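Local coordinates for protein choline kinase (Cryptosporidium parvum, PDB 3MES) that probably transfers the gamma-phosphate of ATP to choline, and perhaps to ethanolamine, as a magnesium-dependent member of the choline/ethanolamine kinase family, at residues Glu236-Gly241 with Phe363-His368; Pro258-Val263 with Thr357-Val362. All blocks are in the same frame, centred on the assembly; numbering follows the deposited sequence.

Contacts 1 and 2 form one continuous apolar region, their centres about 10 Å apart. The second segments follow directly in sequence: 357-362 belongs to helix 351-362 and 363-368 lies on the next helix, 364-376. Among the atoms that join the contacts, Leu238 CD2 meets Val362 CG1 at 3.6 Å, and Phe363 CZ meets Phe260 CE1 at 3.6 Å with the ring planes inclined by about 55°. Neither contact reaches the active site. In contact 1 the side chain of Leu365 is about 10 Å from that of Tyr307, a magnesium ligand, and that of Ile366 about 12 Å from the bound decamethonium; contact 2 lies away from the ligand and metal sites.

Contact 1: residues Glu236-Gly241 with Phe363-His368; sequences EELIMG and FTLISH
Ile239 carries most of this contact, its branched side chain meeting both sides of the dip between Phe363 and Ile366, which lie three residues apart. Its two branches part to do so. The CG1-CD1 arm goes to Ile366, where CD1 meets CD1 at 3.6 Å. Ile239 CG1 lies 3.7 Å from the same Ile366 CD1, so that this methyl sits as a bump against the bend of the arm, touching both of its carbons. The CG2 methyl turns to Phe363 and comes to 4.0 Å from CE1. Both isoleucine arms are bent rather than extended, with chi2 of 60° in Ile239 and -67° in Ile366, so each CD1 is folded back near its own CA. Phe363 starts from a backbone that does not aim it at 236-241, but its ring extends until the far end, CE1 and CZ, comes against Ile239 CG2, the two side chains meeting obliquely.

These segments belong to the helical C-terminal lobe of the kinase-like fold. The end of the short helix 235-239 is laid here against the beginning of helix 364-376, and Ile239 and Phe363 have their nearest CA atoms 7.1 Å apart. No hydrogen bond crosses between them. Helix 198-214 extends the same hydrophobic layer, with Phe199 touching Ile239 and Leu198 touching both Phe363 and Ile366.

Beside this group, Leu238 and Leu365 make a narrower contact. Their side chains run at about a right angle to one another and meet through one methyl each, CD1 to CD1 at 3.7 Å. Leu238 has CG opposite its backbone N (chi1 -180°), which carries the branch outward to Leu365. Leu415 touches both leucines, while Tyr402 and Lys405 of helix 391-411 add to the surroundings of Leu365.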
ATOM      1  N   GLU B 236       6.035 -24.873  24.506  1.00 29.24           N
ATOM      2  CA  GLU B 236       4.579 -24.752  24.508  1.00 28.92           C
ATOM      3  C   GLU B 236       4.071 -23.980  25.727  1.00 28.81           C
ATOM      4  O   GLU B 236       3.294 -23.035  25.591  1.00 28.81           O
ATOM      5  CB  GLU B 236       3.915 -26.130  24.414  1.00 28.83           C
ATOM      6  CG  GLU B 236       4.124 -26.816  23.068  1.00 28.73           C
ATOM      7  CD  GLU B 236       3.298 -28.086  22.905  1.00 28.45           C
ATOM      8  OE1 GLU B 236       2.330 -28.281  23.671  1.00 28.18           O
ATOM      9  OE2 GLU B 236       3.616 -28.888  21.999  1.00 28.00           O
ATOM     10  N   GLU B 237       4.512 -24.377  26.915  1.00 28.63           N
ATOM     11  CA  GLU B 237       4.139 -23.666  28.134  1.00 28.52           C
ATOM     12  C   GLU B 237       4.462 -22.181  28.006  1.00 28.31           C
ATOM     13  O   GLU B 237       3.706 -21.327  28.468  1.00 28.20           O
ATOM     14  CB  GLU B 237       4.859 -24.253  29.352  1.00 28.58           C
ATOM     15  CG  GLU B 237       4.400 -25.651  29.748  1.00 29.19           C
ATOM     16  CD  GLU B 237       4.820 -26.713  28.747  1.00 30.22           C
ATOM     17  OE1 GLU B 237       5.398 -26.351  27.698  1.00 30.72           O
ATOM     18  OE2 GLU B 237       4.573 -27.911  29.008  1.00 30.67           O
ATOM     19  N   LEU B 238       5.589 -21.883  27.367  1.00 28.09           N
ATOM     20  CA  LEU B 238       6.041 -20.506  27.206  1.00 28.00           C
ATOM     21  C   LEU B 238       5.101 -19.681  26.325  1.00 27.98           C
ATOM     22  O   LEU B 238       4.738 -18.558  26.676  1.00 27.94           O
ATOM     23  CB  LEU B 238       7.461 -20.478  26.639  1.00 27.98           C
ATOM     24  CG  LEU B 238       8.086 -19.103  26.412  1.00 27.80           C
ATOM     25  CD1 LEU B 238       9.591 -19.224  26.231  1.00 27.52           C
ATOM     26  CD2 LEU B 238       7.447 -18.412  25.215  1.00 27.55           C
ATOM     27  N   ILE B 239       4.709 -20.241  25.185  1.00 27.88           N
ATOM     28  CA  ILE B 239       3.816 -19.550  24.259  1.00 27.90           C
ATOM     29  C   ILE B 239       2.368 -19.536  24.745  1.00 28.01           C
ATOM     30  O   ILE B 239       1.630 -18.587  24.487  1.00 27.92           O
ATOM     31  CB  ILE B 239       3.862 -20.177  22.850  1.00 27.89           C
ATOM     32  CG1 ILE B 239       5.072 -19.658  22.069  1.00 27.87           C
ATOM     33  CG2 ILE B 239       2.585 -19.858  22.090  1.00 27.70           C
ATOM     34  CD1 ILE B 239       6.401 -19.965  22.716  1.00 27.68           C
ATOM     35  N   MET B 240       1.964 -20.595  25.442  1.00 28.20           N
ATOM     36  CA  MET B 240       0.588 -20.720  25.922  1.00 28.39           C
ATOM     37  C   MET B 240       0.407 -20.263  27.370  1.00 28.62           C
ATOM     38  O   MET B 240      -0.650 -20.470  27.964  1.00 28.65           O
ATOM     39  CB  MET B 240       0.090 -22.156  25.762  1.00 28.31           C
ATOM     40  CG  MET B 240      -0.940 -22.343  24.662  1.00 28.31           C
ATOM     41  SD  MET B 240      -0.377 -21.876  23.015  1.00 27.28           S
ATOM     42  CE  MET B 240      -1.926 -21.940  22.125  1.00 27.46           C
ATOM     43  N   GLY B 241       1.438 -19.643  27.932  1.00 28.86           N
ATOM     44  CA  GLY B 241       1.361 -19.103  29.286  1.00 29.28           C
ATOM     45  C   GLY B 241       1.142 -20.133  30.381  1.00 29.50           C
ATOM     46  O   GLY B 241       0.143 -20.079  31.097  1.00 29.43           O
ATOM     47  N   PHE B 363       6.333 -14.579  20.356  1.00 17.16           N
ATOM     48  CA  PHE B 363       6.458 -15.422  19.173  1.00 16.95           C
ATOM     49  C   PHE B 363       7.790 -15.254  18.445  1.00 16.98           C
ATOM     50  O   PHE B 363       8.070 -15.980  17.491  1.00 17.13           O
ATOM     51  CB  PHE B 363       5.300 -15.160  18.206  1.00 16.89           C
ATOM     52  CG  PHE B 363       3.988 -15.730  18.665  1.00 16.55           C
ATOM     53  CD1 PHE B 363       3.663 -17.051  18.399  1.00 16.08           C
ATOM     54  CD2 PHE B 363       3.081 -14.947  19.359  1.00 16.18           C
ATOM     55  CE1 PHE B 363       2.456 -17.581  18.820  1.00 15.92           C
ATOM     56  CE2 PHE B 363       1.872 -15.471  19.781  1.00 15.93           C
ATOM     57  CZ  PHE B 363       1.558 -16.788  19.512  1.00 15.65           C
ATOM     58  N   THR B 364       8.610 -14.301  18.887  1.00 16.86           N
ATOM     59  CA  THR B 364       9.910 -14.079  18.259  1.00 16.76           C
ATOM     60  C   THR B 364      10.825 -15.279  18.478  1.00 16.82           C
ATOM     61  O   THR B 364      11.686 -15.579  17.645  1.00 16.82           O
ATOM     62  CB  THR B 364      10.610 -12.808  18.796  1.00 16.76           C
ATOM     63  OG1 THR B 364      10.788 -12.913  20.214  1.00 16.82           O
ATOM     64  CG2 THR B 364       9.794 -11.564  18.481  1.00 16.74           C
ATOM     65  N   LEU B 365      10.635 -15.958  19.605  1.00 16.74           N
ATOM     66  CA  LEU B 365      11.443 -17.121  19.937  1.00 16.65           C
ATOM     67  C   LEU B 365      11.090 -18.292  19.026  1.00 16.72           C
ATOM     68  O   LEU B 365      11.951 -19.097  18.669  1.00 16.72           O
ATOM     69  CB  LEU B 365      11.255 -17.507  21.407  1.00 16.62           C
ATOM     70  CG  LEU B 365      11.479 -16.406  22.453  1.00 16.30           C
ATOM     71  CD1 LEU B 365      11.149 -16.918  23.843  1.00 15.65           C
ATOM     72  CD2 LEU B 365      12.906 -15.869  22.406  1.00 15.93           C
ATOM     73  N   ILE B 366       9.818 -18.382  18.650  1.00 16.68           N
ATOM     74  CA  ILE B 366       9.376 -19.427  17.736  1.00 16.60           C
ATOM     75  C   ILE B 366      10.139 -19.329  16.416  1.00 16.63           C
ATOM     76  O   ILE B 366      10.517 -20.342  15.831  1.00 16.60           O
ATOM     77  CB  ILE B 366       7.861 -19.345  17.469  1.00 16.47           C
ATOM     78  CG1 ILE B 366       7.081 -19.535  18.771  1.00 16.33           C
ATOM     79  CG2 ILE B 366       7.439 -20.392  16.448  1.00 16.41           C
ATOM     80  CD1 ILE B 366       7.191 -20.925  19.363  1.00 15.12           C
ATOM     81  N   SER B 367      10.374 -18.098  15.971  1.00 16.77           N
ATOM     82  CA  SER B 367      11.070 -17.837  14.714  1.00 16.91           C
ATOM     83  C   SER B 367      12.541 -18.250  14.765  1.00 16.98           C
ATOM     84  O   SER B 367      13.033 -18.932  13.863  1.00 16.98           O
ATOM     85  CB  SER B 367      10.951 -16.357  14.343  1.00 17.00           C
ATOM     86  OG  SER B 367      11.684 -16.059  13.166  1.00 17.44           O
ATOM     87  N   HIS B 368      13.238 -17.838  15.822  1.00 17.02           N
ATOM     88  CA  HIS B 368      14.657 -18.161  15.980  1.00 17.00           C
ATOM     89  C   HIS B 368      14.899 -19.663  16.078  1.00 17.10           C
ATOM     90  O   HIS B 368      15.895 -20.174  15.567  1.00 17.22           O
ATOM     91  CB  HIS B 368      15.244 -17.474  17.215  1.00 16.92           C
ATOM     92  CG  HIS B 368      15.359 -15.987  17.086  1.00 16.73           C
ATOM     93  ND1 HIS B 368      15.957 -15.377  16.004  1.00 16.68           N
ATOM     94  CD2 HIS B 368      14.975 -14.989  17.916  1.00 16.35           C
ATOM     95  CE1 HIS B 368      15.923 -14.067  16.167  1.00 16.39           C
ATOM     96  NE2 HIS B 368      15.333 -13.805  17.320  1.00 16.01           N
TER

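Contact 2: residues Pro258-Val263 with Thr357-Val362; sequences PAFSLV and TKAVEV
Ala259 and Val360 mark the closest approach of the two backbones, with their CA atoms 6.0 Å apart. On one side, Pro258-Ala259 forms a short 3-10 turn, evidenced by the bond from Ser261 N to Pro258 O at 3.1 Å, before the chain straightens into strand 262-265. On the other, 357-362 belongs to helix 351-362. No hydrogen bond joins the segments.

Small side chains permit the close approach. Ala259 and Ala359 aim their methyls at each other, CB to CB at 3.8 Å, and the CG2 branch of Val360 lies at 4.3 Å from Ala259 CB. Strand 262-265 pairs with 290-293 in a two-stranded antiparallel sheet and leads on toward Asp268, which lines the decamethonium pocket; the contact thus packs the approach to that strand against helix 351-362. Helix 294-303 adjoins both partners: its Gly295 shares a backbone hydrogen bond with Ala259, and Ile298, Ala299 and Phe302 pack on Val360.

Phe260 adds a looser flank. Its chi1 of -60° sets CG opposite the carbonyl carbon, and the ring extends until CE2 is 4.3 Å from Ala359 CB, which it meets obliquely. Leu253 of helix 247-254 also packs on Phe260.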
ATOM      1  N   PRO B 258      -5.595 -10.628  19.654  1.00 22.41           N
ATOM      2  CA  PRO B 258      -5.596 -11.190  18.305  1.00 22.09           C
ATOM      3  C   PRO B 258      -4.225 -11.749  17.927  1.00 21.80           C
ATOM      4  O   PRO B 258      -4.050 -12.272  16.829  1.00 21.79           O
ATOM      5  CB  PRO B 258      -5.957  -9.990  17.424  1.00 22.12           C
ATOM      6  CG  PRO B 258      -6.688  -9.055  18.340  1.00 22.24           C
ATOM      7  CD  PRO B 258      -6.017  -9.217  19.669  1.00 22.35           C
ATOM      8  N   ALA B 259      -3.259 -11.639  18.835  1.00 21.36           N
ATOM      9  CA  ALA B 259      -1.955 -12.254  18.624  1.00 20.93           C
ATOM     10  C   ALA B 259      -2.104 -13.772  18.573  1.00 20.63           C
ATOM     11  O   ALA B 259      -1.362 -14.463  17.872  1.00 20.52           O
ATOM     12  CB  ALA B 259      -0.992 -11.854  19.727  1.00 20.84           C
ATOM     13  N   PHE B 260      -3.075 -14.286  19.321  1.00 20.23           N
ATOM     14  CA  PHE B 260      -3.308 -15.724  19.383  1.00 19.90           C
ATOM     15  C   PHE B 260      -4.476 -16.111  18.481  1.00 19.64           C
ATOM     16  O   PHE B 260      -5.060 -17.187  18.606  1.00 19.66           O
ATOM     17  CB  PHE B 260      -3.538 -16.166  20.828  1.00 19.82           C
ATOM     18  CG  PHE B 260      -2.369 -15.882  21.735  1.00 19.71           C
ATOM     19  CD1 PHE B 260      -1.299 -16.758  21.804  1.00 19.82           C
ATOM     20  CD2 PHE B 260      -2.337 -14.736  22.508  1.00 19.72           C
ATOM     21  CE1 PHE B 260      -0.223 -16.499  22.634  1.00 19.65           C
ATOM     22  CE2 PHE B 260      -1.266 -14.472  23.341  1.00 19.64           C
ATOM     23  CZ  PHE B 260      -0.207 -15.355  23.403  1.00 19.63           C
ATOM     24  N   SER B 261      -4.804 -15.213  17.564  1.00 19.28           N
ATOM     25  CA  SER B 261      -5.825 -15.474  16.571  1.00 19.03           C
ATOM     26  C   SER B 261      -5.310 -16.516  15.582  1.00 18.67           C
ATOM     27  O   SER B 261      -4.114 -16.564  15.283  1.00 18.63           O
ATOM     28  CB  SER B 261      -6.175 -14.178  15.842  1.00 19.03           C
ATOM     29  OG  SER B 261      -7.277 -14.360  14.978  1.00 19.80           O
ATOM     30  N   LEU B 262      -6.209 -17.357  15.086  1.00 18.16           N
ATOM     31  CA  LEU B 262      -5.833 -18.374  14.114  1.00 17.75           C
ATOM     32  C   LEU B 262      -6.055 -17.869  12.697  1.00 17.39           C
ATOM     33  O   LEU B 262      -7.188 -17.616  12.290  1.00 17.35           O
ATOM     34  CB  LEU B 262      -6.609 -19.668  14.356  1.00 17.77           C
ATOM     35  CG  LEU B 262      -6.219 -20.383  15.648  1.00 17.76           C
ATOM     36  CD1 LEU B 262      -6.936 -21.720  15.768  1.00 17.72           C
ATOM     37  CD2 LEU B 262      -4.711 -20.570  15.697  1.00 17.78           C
ATOM     38  N   VAL B 263      -4.965 -17.723  11.954  1.00 16.98           N
ATOM     39  CA  VAL B 263      -5.020 -17.133  10.624  1.00 16.64           C
ATOM     40  C   VAL B 263      -4.216 -17.963   9.635  1.00 16.49           C
ATOM     41  O   VAL B 263      -3.417 -18.810  10.032  1.00 16.42           O
ATOM     42  CB  VAL B 263      -4.447 -15.710  10.639  1.00 16.70           C
ATOM     43  CG1 VAL B 263      -5.063 -14.905  11.779  1.00 16.39           C
ATOM     44  CG2 VAL B 263      -2.933 -15.759  10.785  1.00 16.52           C
ATOM     45  N   THR B 357       1.117  -5.940  20.835  1.00 19.78           N
ATOM     46  CA  THR B 357       2.514  -5.664  20.537  1.00 19.77           C
ATOM     47  C   THR B 357       3.447  -6.454  21.452  1.00 19.71           C
ATOM     48  O   THR B 357       4.428  -7.039  20.995  1.00 19.71           O
ATOM     49  CB  THR B 357       2.833  -4.167  20.654  1.00 19.76           C
ATOM     50  OG1 THR B 357       1.978  -3.430  19.772  1.00 19.81           O
ATOM     51  CG2 THR B 357       4.282  -3.905  20.280  1.00 19.62           C
ATOM     52  N   LYS B 358       3.138  -6.473  22.744  1.00 19.62           N
ATOM     53  CA  LYS B 358       3.979  -7.179  23.705  1.00 19.56           C
ATOM     54  C   LYS B 358       3.775  -8.689  23.611  1.00 19.29           C
ATOM     55  O   LYS B 358       4.697  -9.467  23.854  1.00 19.26           O
ATOM     56  CB  LYS B 358       3.727  -6.667  25.129  1.00 19.65           C
ATOM     57  CG  LYS B 358       2.327  -6.930  25.650  1.00 20.20           C
ATOM     58  CD  LYS B 358       1.898  -5.875  26.670  1.00 20.96           C
ATOM     59  CE  LYS B 358       2.729  -5.943  27.941  1.00 21.27           C
ATOM     60  NZ  LYS B 358       2.143  -5.091  29.019  1.00 21.91           N
ATOM     61  N   ALA B 359       2.565  -9.098  23.248  1.00 19.10           N
ATOM     62  CA  ALA B 359       2.267 -10.512  23.050  1.00 18.93           C
ATOM     63  C   ALA B 359       3.029 -11.061  21.847  1.00 18.78           C
ATOM     64  O   ALA B 359       3.555 -12.174  21.890  1.00 18.74           O
ATOM     65  CB  ALA B 359       0.768 -10.724  22.874  1.00 18.93           C
ATOM     66  N   VAL B 360       3.086 -10.272  20.777  1.00 18.47           N
ATOM     67  CA  VAL B 360       3.781 -10.678  19.560  1.00 18.29           C
ATOM     68  C   VAL B 360       5.265 -10.916  19.817  1.00 18.23           C
ATOM     69  O   VAL B 360       5.904 -11.708  19.124  1.00 18.20           O
ATOM     70  CB  VAL B 360       3.634  -9.622  18.444  1.00 18.21           C
ATOM     71  CG1 VAL B 360       4.609  -9.906  17.318  1.00 18.09           C
ATOM     72  CG2 VAL B 360       2.210  -9.588  17.929  1.00 17.82           C
ATOM     73  N   GLU B 361       5.809 -10.223  20.811  1.00 18.15           N
ATOM     74  CA  GLU B 361       7.219 -10.371  21.165  1.00 18.01           C
ATOM     75  C   GLU B 361       7.552 -11.811  21.540  1.00 17.86           C
ATOM     76  O   GLU B 361       8.636 -12.307  21.241  1.00 17.84           O
ATOM     77  CB  GLU B 361       7.590  -9.429  22.312  1.00 17.98           C
ATOM     78  CG  GLU B 361       7.782  -7.985  21.882  1.00 18.15           C
ATOM     79  CD  GLU B 361       8.920  -7.828  20.890  1.00 18.61           C
ATOM     80  OE1 GLU B 361       8.639  -7.688  19.682  1.00 18.12           O
ATOM     81  OE2 GLU B 361      10.095  -7.857  21.316  1.00 18.88           O
ATOM     82  N   VAL B 362       6.611 -12.478  22.198  1.00 17.74           N
ATOM     83  CA  VAL B 362       6.809 -13.858  22.624  1.00 17.63           C
ATOM     84  C   VAL B 362       7.088 -14.770  21.434  1.00 17.37           C
ATOM     85  O   VAL B 362       7.968 -15.625  21.488  1.00 17.30           O
ATOM     86  CB  VAL B 362       5.581 -14.387  23.391  1.00 17.69           C
ATOM     87  CG1 VAL B 362       5.587 -15.910  23.421  1.00 17.91           C
ATOM     88  CG2 VAL B 362       5.542 -13.807  24.798  1.00 17.83           C
TER